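PDB 6TJA: SVS_variant_AS1 from Streptomyces sp. CWA1, which probably catalyses the cyclisation of geranylgeranyl diphosphate to the diterpene spiroviolene, as an engineered ancestral form of a class I terpene cyclase. Local coordinates for residues Arg254-Leu258 against Gln259-Glu263; Lys267-Asp270 against Arg271-Arg275; His171-Leu175 against Asp176-Ala180. All blocks are in the same frame, centred on the assembly; numbering follows the deposited sequence.

Contact 1. Residues Arg254-Leu258 against Gln259-Glu263; sequences RGMSL and QEAVE
The backbone swings at Ser-257 from an extended approach into helix 258-283, whose first turn closes with Ala-261 N giving a hydrogen bond to Ser-257 O (2.9 Å) and Val-262 N giving one to Leu-258 O (2.8 Å). Ser-257 is the N-cap. Its OG, placed between its own N and carbonyl carbon (chi1 60°), faces into the turn and accepts from Glu-260 N at 3.2 Å, along a fairly straight N-H line (163°). Glu-260 repays the bond: its chain runs back, extended beyond CG, until OE1 receives Ser-257 N at 3.2 Å, the donor standing above the carboxylate plane. The two reciprocal bonds make a capping box, which satisfies backbone N-H groups that have no preceding helical carbonyl to bind. Just before it, Met-256 lays its extended chain across the Glu-260 stem, and SD comes to rest 3.7 Å from Ala-261 N. On another side of the turn, Leu-258 CD1 meets Val-262 CG2 at 3.9 Å. Gln-259 NE2 reaches one turn on to the anti lone pair of Glu-263 OE2 (3.0 Å), with the oxygen close to the amide plane. Ala-261 and Val-262 face helix 246-254, touching Met-251 and Tyr-247 respectively.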
loop_
_atom_site.group_PDB
_atom_site.type_symbol
_atom_site.label_atom_id
_atom_site.label_comp_id
_atom_site.label_asym_id
_atom_site.label_seq_id
_atom_site.Cartn_x
_atom_site.Cartn_y
_atom_site.Cartn_z
ATOM N N ARG A 254 -2.693 2.986 30.968
ATOM C CA ARG A 254 -3.741 2.775 31.999
ATOM C C ARG A 254 -3.096 2.568 33.381
ATOM O O ARG A 254 -3.835 2.270 34.316
ATOM C CB ARG A 254 -4.637 1.604 31.576
ATOM C CG ARG A 254 -5.162 1.691 30.141
ATOM C CD ARG A 254 -6.483 2.434 30.008
ATOM N NE ARG A 254 -7.427 1.797 30.925
ATOM C CZ ARG A 254 -8.122 0.680 30.678
ATOM N NH1 ARG A 254 -8.062 0.068 29.496
ATOM N NH2 ARG A 254 -8.897 0.198 31.633
ATOM N N GLY A 255 -1.774 2.712 33.522
ATOM C CA GLY A 255 -1.051 2.427 34.780
ATOM C C GLY A 255 -1.410 1.062 35.367
ATOM O O GLY A 255 -1.581 0.952 36.591
ATOM N N MET A 256 -1.495 0.028 34.535
ATOM C CA MET A 256 -1.802 -1.341 35.012
ATOM C C MET A 256 -0.502 -2.067 35.372
ATOM O O MET A 256 0.528 -1.819 34.719
ATOM C CB MET A 256 -2.532 -2.151 33.932
ATOM C CG MET A 256 -3.967 -1.759 33.738
ATOM S SD MET A 256 -4.679 -2.711 32.396
ATOM C CE MET A 256 -6.380 -2.160 32.494
ATOM N N SER A 257 -0.580 -2.984 36.341
ATOM C CA SER A 257 0.396 -4.081 36.519
ATOM C C SER A 257 0.402 -4.942 35.247
ATOM O O SER A 257 -0.558 -4.849 34.426
ATOM C CB SER A 257 0.105 -4.901 37.740
ATOM O OG SER A 257 -1.186 -5.491 37.680
ATOM N N LEU A 258 1.478 -5.707 35.063
ATOM C CA LEU A 258 1.582 -6.686 33.974
ATOM C C LEU A 258 0.374 -7.612 34.085
ATOM O O LEU A 258 -0.301 -7.813 33.064
ATOM C CB LEU A 258 2.911 -7.437 34.064
ATOM C CG LEU A 258 3.007 -8.644 33.129
ATOM C CD1 LEU A 258 2.858 -8.219 31.677
ATOM C CD2 LEU A 258 4.317 -9.388 33.335
ATOM N N GLN A 259 0.074 -8.104 35.289
ATOM C CA GLN A 259 -1.038 -9.070 35.491
ATOM C C GLN A 259 -2.366 -8.445 35.053
ATOM O O GLN A 259 -3.100 -9.144 34.360
ATOM C CB GLN A 259 -1.164 -9.552 36.939
ATOM C CG GLN A 259 -2.188 -10.682 37.107
ATOM C CD GLN A 259 -1.991 -11.836 36.141
ATOM O OE1 GLN A 259 -0.875 -12.294 35.897
ATOM N NE2 GLN A 259 -3.083 -12.313 35.557
ATOM N N GLU A 260 -2.674 -7.202 35.454
ATOM C CA GLU A 260 -3.922 -6.494 35.030
ATOM C C GLU A 260 -3.921 -6.309 33.496
ATOM O O GLU A 260 -4.942 -6.593 32.866
ATOM C CB GLU A 260 -4.066 -5.154 35.765
ATOM C CG GLU A 260 -4.325 -5.281 37.273
ATOM C CD GLU A 260 -4.047 -4.018 38.092
ATOM O OE1 GLU A 260 -3.559 -3.035 37.512
ATOM O OE2 GLU A 260 -4.306 -4.026 39.323
ATOM N N ALA A 261 -2.804 -5.893 32.901
ATOM C CA ALA A 261 -2.655 -5.730 31.435
ATOM C C ALA A 261 -2.902 -7.076 30.736
ATOM O O ALA A 261 -3.637 -7.072 29.730
ATOM C CB ALA A 261 -1.307 -5.140 31.072
ATOM N N VAL A 262 -2.358 -8.185 31.238
ATOM C CA VAL A 262 -2.553 -9.529 30.599
ATOM C C VAL A 262 -4.063 -9.837 30.539
ATOM O O VAL A 262 -4.538 -10.342 29.490
ATOM C CB VAL A 262 -1.761 -10.646 31.317
ATOM C CG1 VAL A 262 -2.225 -12.053 30.917
ATOM C CG2 VAL A 262 -0.265 -10.500 31.097
ATOM N N GLU A 263 -4.786 -9.555 31.625
ATOM C CA GLU A 263 -6.251 -9.772 31.748
ATOM C C GLU A 263 -7.013 -8.798 30.840
ATOM O O GLU A 263 -7.933 -9.248 30.156
ATOM C CB GLU A 263 -6.665 -9.640 33.209
ATOM C CG GLU A 263 -6.252 -10.874 33.999
ATOM C CD GLU A 263 -6.599 -10.852 35.474
ATOM O OE1 GLU A 263 -7.636 -10.218 35.822
ATOM O OE2 GLU A 263 -5.835 -11.468 36.274
#

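Contact 2. Residues Lys267-Asp270 against Arg271-Arg275; sequences KLRD and RILLR
Arg-269 NH1, which lies 3.5 Å from Leu-273 CD2, is gripped by two oxygens: Asp-270 OD1 and, from the N-terminal part of the chain, Tyr-14 O. The bond from Arg-269 NH1 to Asp-270 OD1 measures 2.9 Å and belongs to a salt bridge between sequence neighbours. It reaches the carboxylate oxygen nearly along its C-O direction, but is bent at the hydrogen (140°) and tilted from the guanidinium plane. Arg-269 can make it because its chain kinks at CG (chi2 -86°) and then runs on beside Leu-273, the two side chains pointing the same way. Leu-273 CD2 approaches the guanidinium obliquely, so the charged group has an aliphatic neighbour as well as its oxygens. Arg-269 NE is taken by Asp-227 in another salt bridge, and Asp-270 OD2 bonds to Ser-337 OG, which helps fix the rotation of the carboxylate. A leucine in place of Arg-269 would probably leave Asp-227 and Asp-270 without this shared charged mate and Tyr-14 O without this donor.

Beneath the side chains runs an ordinary alpha-helical ladder. Leu-273 N bonds to Arg-269 O at 3.0 Å, and Leu-274 N to Asp-270 O, also at 3.0 Å. Ile-272 leans back over the preceding turn, its CG1 3.4 Å from Leu-268 O. The far end of Arg-271 leads away from that turn, and its NH2 makes a salt bridge to Asp-338. Leu-268 and Arg-269 pack on Leu-226 of helix 211-231, and Arg-269 also meets Ile-13; on the C-terminal part of the chain, Leu-268 touches Leu-344, adding to the bonds with Ser-337 and Asp-338.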
loop_
_atom_site.group_PDB
_atom_site.type_symbol
_atom_site.label_atom_id
_atom_site.label_comp_id
_atom_site.label_asym_id
_atom_site.label_seq_id
_atom_site.Cartn_x
_atom_site.Cartn_y
_atom_site.Cartn_z
ATOM N N LYS A 267 -9.274 -9.808 27.363
ATOM C CA LYS A 267 -10.600 -9.286 27.261
ATOM C C LYS A 267 -10.861 -8.599 25.933
ATOM O O LYS A 267 -11.760 -8.934 25.245
ATOM C CB LYS A 267 -10.901 -8.368 28.414
ATOM C CG LYS A 267 -11.401 -9.076 29.637
ATOM C CD LYS A 267 -11.734 -8.084 30.715
ATOM C CE LYS A 267 -11.439 -8.630 32.074
ATOM N NZ LYS A 267 -12.604 -8.464 32.952
ATOM N N LEU A 268 -10.040 -7.648 25.577
ATOM C CA LEU A 268 -10.258 -6.962 24.349
ATOM C C LEU A 268 -10.061 -7.831 23.093
ATOM O O LEU A 268 -10.744 -7.662 22.149
ATOM C CB LEU A 268 -9.530 -5.634 24.316
ATOM C CG LEU A 268 -8.037 -5.626 24.347
ATOM C CD1 LEU A 268 -7.501 -5.954 22.985
ATOM C CD2 LEU A 268 -7.552 -4.291 24.830
ATOM N N ARG A 269 -9.161 -8.783 23.152
ATOM C CA ARG A 269 -8.846 -9.718 22.035
ATOM C C ARG A 269 -10.067 -10.616 21.832
ATOM O O ARG A 269 -10.522 -10.783 20.684
ATOM C CB ARG A 269 -7.539 -10.467 22.349
ATOM C CG ARG A 269 -7.144 -11.567 21.370
ATOM C CD ARG A 269 -7.824 -12.854 21.749
ATOM N NE ARG A 269 -7.445 -14.004 20.935
ATOM C CZ ARG A 269 -8.172 -15.105 20.835
ATOM N NH1 ARG A 269 -9.319 -15.207 21.486
ATOM N NH2 ARG A 269 -7.757 -16.102 20.076
ATOM N N ASP A 270 -10.619 -11.113 22.936
ATOM C CA ASP A 270 -11.818 -11.976 22.937
ATOM C C ASP A 270 -13.026 -11.185 22.407
ATOM O O ASP A 270 -13.807 -11.736 21.628
ATOM C CB ASP A 270 -12.048 -12.541 24.333
ATOM C CG ASP A 270 -11.108 -13.666 24.739
ATOM O OD1 ASP A 270 -10.250 -14.072 23.929
ATOM O OD2 ASP A 270 -11.235 -14.102 25.883
ATOM N N ARG A 271 -13.157 -9.916 22.774
ATOM C CA ARG A 271 -14.258 -9.073 22.264
ATOM C C ARG A 271 -14.152 -9.023 20.729
ATOM O O ARG A 271 -15.183 -9.171 20.059
ATOM C CB ARG A 271 -14.218 -7.711 22.961
ATOM C CG ARG A 271 -15.219 -6.736 22.366
ATOM C CD ARG A 271 -15.177 -5.326 22.909
ATOM N NE ARG A 271 -15.212 -5.229 24.362
ATOM C CZ ARG A 271 -15.795 -4.237 25.032
ATOM N NH1 ARG A 271 -16.492 -3.327 24.399
ATOM N NH2 ARG A 271 -15.728 -4.190 26.344
ATOM N N ILE A 272 -12.948 -8.850 20.175
ATOM C CA ILE A 272 -12.740 -8.727 18.704
ATOM C C ILE A 272 -13.061 -10.079 18.047
ATOM O O ILE A 272 -13.729 -10.074 17.002
ATOM C CB ILE A 272 -11.326 -8.232 18.363
ATOM C CG1 ILE A 272 -11.068 -6.834 18.913
ATOM C CG2 ILE A 272 -11.094 -8.266 16.866
ATOM C CD1 ILE A 272 -9.605 -6.422 18.872
ATOM N N LEU A 273 -12.658 -11.203 18.641
ATOM C CA LEU A 273 -12.977 -12.531 18.049
ATOM C C LEU A 273 -14.494 -12.764 18.057
ATOM O O LEU A 273 -14.997 -13.240 17.062
ATOM C CB LEU A 273 -12.244 -13.644 18.791
ATOM C CG LEU A 273 -12.444 -15.026 18.181
ATOM C CD1 LEU A 273 -12.149 -15.012 16.684
ATOM C CD2 LEU A 273 -11.559 -16.017 18.889
ATOM N N LEU A 274 -15.204 -12.377 19.110
ATOM C CA LEU A 274 -16.692 -12.475 19.167
ATOM C C LEU A 274 -17.349 -11.640 18.056
ATOM O O LEU A 274 -18.307 -12.123 17.428
ATOM C CB LEU A 274 -17.182 -12.007 20.538
ATOM C CG LEU A 274 -17.831 -13.089 21.401
ATOM C CD1 LEU A 274 -17.007 -14.370 21.446
ATOM C CD2 LEU A 274 -18.044 -12.558 22.804
ATOM N N ARG A 275 -16.890 -10.416 17.828
ATOM C CA ARG A 275 -17.456 -9.628 16.725
ATOM C C ARG A 275 -17.118 -10.335 15.400
ATOM O O ARG A 275 -17.999 -10.433 14.567
ATOM C CB ARG A 275 -16.993 -8.179 16.790
ATOM C CG ARG A 275 -17.500 -7.360 15.617
ATOM C CD ARG A 275 -19.002 -7.395 15.440
ATOM N NE ARG A 275 -19.363 -6.608 14.274
ATOM C CZ ARG A 275 -20.489 -6.739 13.588
ATOM N NH1 ARG A 275 -21.401 -7.619 13.942
ATOM N NH2 ARG A 275 -20.695 -6.001 12.527
#

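Contact 3. Residues His171-Leu175 against Asp176-Ala180; sequences HMPGL and DDYLA
Tyr-178 starts at a CB lying 3.3 Å from Gly-174 O and 4.1 Å from Pro-173 CG. With CG anti to the backbone N (chi1 180°), the ring is carried past the proline: CD2 passes 4.2 Å from Pro-173 CG, which sits at the ring edge, near its plane. The tip, OH, has left the loop behind and hydrogen-bonds to Asp-229 OD2. Pro-173 also sets its CB 3.8 Å from Asp-177 CB, so the pyrrolidine ring fits against two successive residues of the first helical turn. Gly-174 is the N-cap of helix 175-185, and its carbonyl accepts Tyr-178 N at 2.9 Å. The next rung, Leu-179 N to Leu-175 O (3.0 Å), joins the same two residues whose CD1 atoms meet at 3.7 Å. The arrangement is a helix N-terminus with a glycine N-cap, preceded by a proline that packs on the first turn. Asp-176 OD1 takes the N-H of Ser-349, and Asp-177 OD2 makes a salt bridge to Arg-109 of the second subunit. The turn packs against both helix 143-169, where Trp-162 meets Asp-177, and helix 246-254, where Val-249 touches Tyr-178.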
loop_
_atom_site.group_PDB
_atom_site.type_symbol
_atom_site.label_atom_id
_atom_site.label_comp_id
_atom_site.label_asym_id
_atom_site.label_seq_id
_atom_site.Cartn_x
_atom_site.Cartn_y
_atom_site.Cartn_z
ATOM N N HIS A 171 8.784 6.271 21.913
ATOM C CA HIS A 171 7.344 6.602 22.041
ATOM C C HIS A 171 6.522 5.320 22.162
ATOM O O HIS A 171 6.576 4.468 21.249
ATOM C CB HIS A 171 6.871 7.448 20.870
ATOM C CG HIS A 171 5.401 7.685 20.867
ATOM N ND1 HIS A 171 4.812 8.668 21.636
ATOM C CD2 HIS A 171 4.407 7.086 20.166
ATOM C CE1 HIS A 171 3.511 8.662 21.411
ATOM N NE2 HIS A 171 3.237 7.684 20.512
ATOM N N MET A 172 5.738 5.228 23.228
ATOM C CA MET A 172 4.811 4.109 23.482
ATOM C C MET A 172 3.427 4.540 22.986
ATOM O O MET A 172 2.776 5.379 23.598
ATOM C CB MET A 172 4.800 3.734 24.971
ATOM C CG MET A 172 3.931 2.513 25.295
ATOM S SD MET A 172 4.428 0.999 24.389
ATOM C CE MET A 172 6.051 0.751 25.104
ATOM N N PRO A 173 2.921 3.974 21.859
ATOM C CA PRO A 173 1.652 4.427 21.293
ATOM C C PRO A 173 0.539 4.128 22.306
ATOM O O PRO A 173 0.706 3.211 23.108
ATOM C CB PRO A 173 1.522 3.619 19.999
ATOM C CG PRO A 173 2.385 2.405 20.175
ATOM C CD PRO A 173 3.502 2.841 21.113
ATOM N N GLY A 174 -0.515 4.944 22.314
ATOM C CA GLY A 174 -1.774 4.637 23.009
ATOM C C GLY A 174 -2.463 3.428 22.376
ATOM O O GLY A 174 -1.936 2.866 21.367
ATOM N N LEU A 175 -3.581 2.993 22.948
ATOM C CA LEU A 175 -4.297 1.798 22.454
ATOM C C LEU A 175 -4.691 1.969 20.979
ATOM O O LEU A 175 -4.500 1.026 20.182
ATOM C CB LEU A 175 -5.544 1.572 23.303
ATOM C CG LEU A 175 -6.329 0.347 22.864
ATOM C CD1 LEU A 175 -5.413 -0.869 22.910
ATOM C CD2 LEU A 175 -7.564 0.166 23.749
ATOM N N ASP A 176 -5.257 3.112 20.626
ATOM C CA ASP A 176 -5.803 3.355 19.265
ATOM C C ASP A 176 -4.691 3.226 18.219
ATOM O O ASP A 176 -4.915 2.475 17.245
ATOM C CB ASP A 176 -6.522 4.705 19.117
ATOM C CG ASP A 176 -7.420 4.732 17.883
ATOM O OD1 ASP A 176 -8.279 3.853 17.749
ATOM O OD2 ASP A 176 -7.276 5.628 17.082
ATOM N N ASP A 177 -3.587 3.958 18.387
ATOM C CA ASP A 177 -2.395 3.920 17.491
ATOM C C ASP A 177 -1.762 2.509 17.484
ATOM O O ASP A 177 -1.362 2.055 16.389
ATOM C CB ASP A 177 -1.345 4.964 17.888
ATOM C CG ASP A 177 -1.667 6.407 17.510
ATOM O OD1 ASP A 177 -2.670 6.627 16.835
ATOM O OD2 ASP A 177 -0.877 7.304 17.873
ATOM N N TYR A 178 -1.625 1.852 18.643
ATOM C CA TYR A 178 -1.008 0.516 18.745
ATOM C C TYR A 178 -1.788 -0.500 17.893
ATOM O O TYR A 178 -1.119 -1.298 17.182
ATOM C CB TYR A 178 -0.878 -0.007 20.171
ATOM C CG TYR A 178 -0.252 -1.362 20.148
ATOM C CD1 TYR A 178 -1.019 -2.500 20.336
ATOM C CD2 TYR A 178 1.070 -1.520 19.782
ATOM C CE1 TYR A 178 -0.469 -3.765 20.221
ATOM C CE2 TYR A 178 1.644 -2.781 19.667
ATOM C CZ TYR A 178 0.859 -3.906 19.854
ATOM O OH TYR A 178 1.378 -5.159 19.737
ATOM N N LEU A 179 -3.113 -0.526 18.005
ATOM C CA LEU A 179 -3.965 -1.501 17.272
ATOM C C LEU A 179 -3.910 -1.162 15.781
ATOM O O LEU A 179 -3.726 -2.092 14.969
ATOM C CB LEU A 179 -5.392 -1.452 17.811
ATOM C CG LEU A 179 -5.544 -1.908 19.258
ATOM C CD1 LEU A 179 -6.986 -1.781 19.696
ATOM C CD2 LEU A 179 -5.053 -3.340 19.448
ATOM N N ALA A 180 -3.986 0.123 15.432
ATOM C CA ALA A 180 -3.839 0.555 14.019
ATOM C C ALA A 180 -2.482 0.084 13.476
ATOM O O ALA A 180 -2.431 -0.481 12.374
ATOM C CB ALA A 180 -4.009 2.052 13.896
#

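In the fold
Contacts 1 and 2 follow each other on helix 258-283, the first at its capped start and the second some turns further in, with centres about 17 Å apart. Contact 3 begins the separate helix 175-185. Its centre lies about 16 Å from that of contact 1 and 18 Å from that of contact 2, and nearest atoms come to about 6 and 4 Å without touching. Helix 246-254 lies against both contacts 1 and 3. Contacts 2 and 3 each bond to an aspartate of helix 211-231, which probably carries the metal-binding NSE motif of class I terpene cyclases: Asp-227 immediately precedes, and Asp-229 lies within, a sequence that fits it.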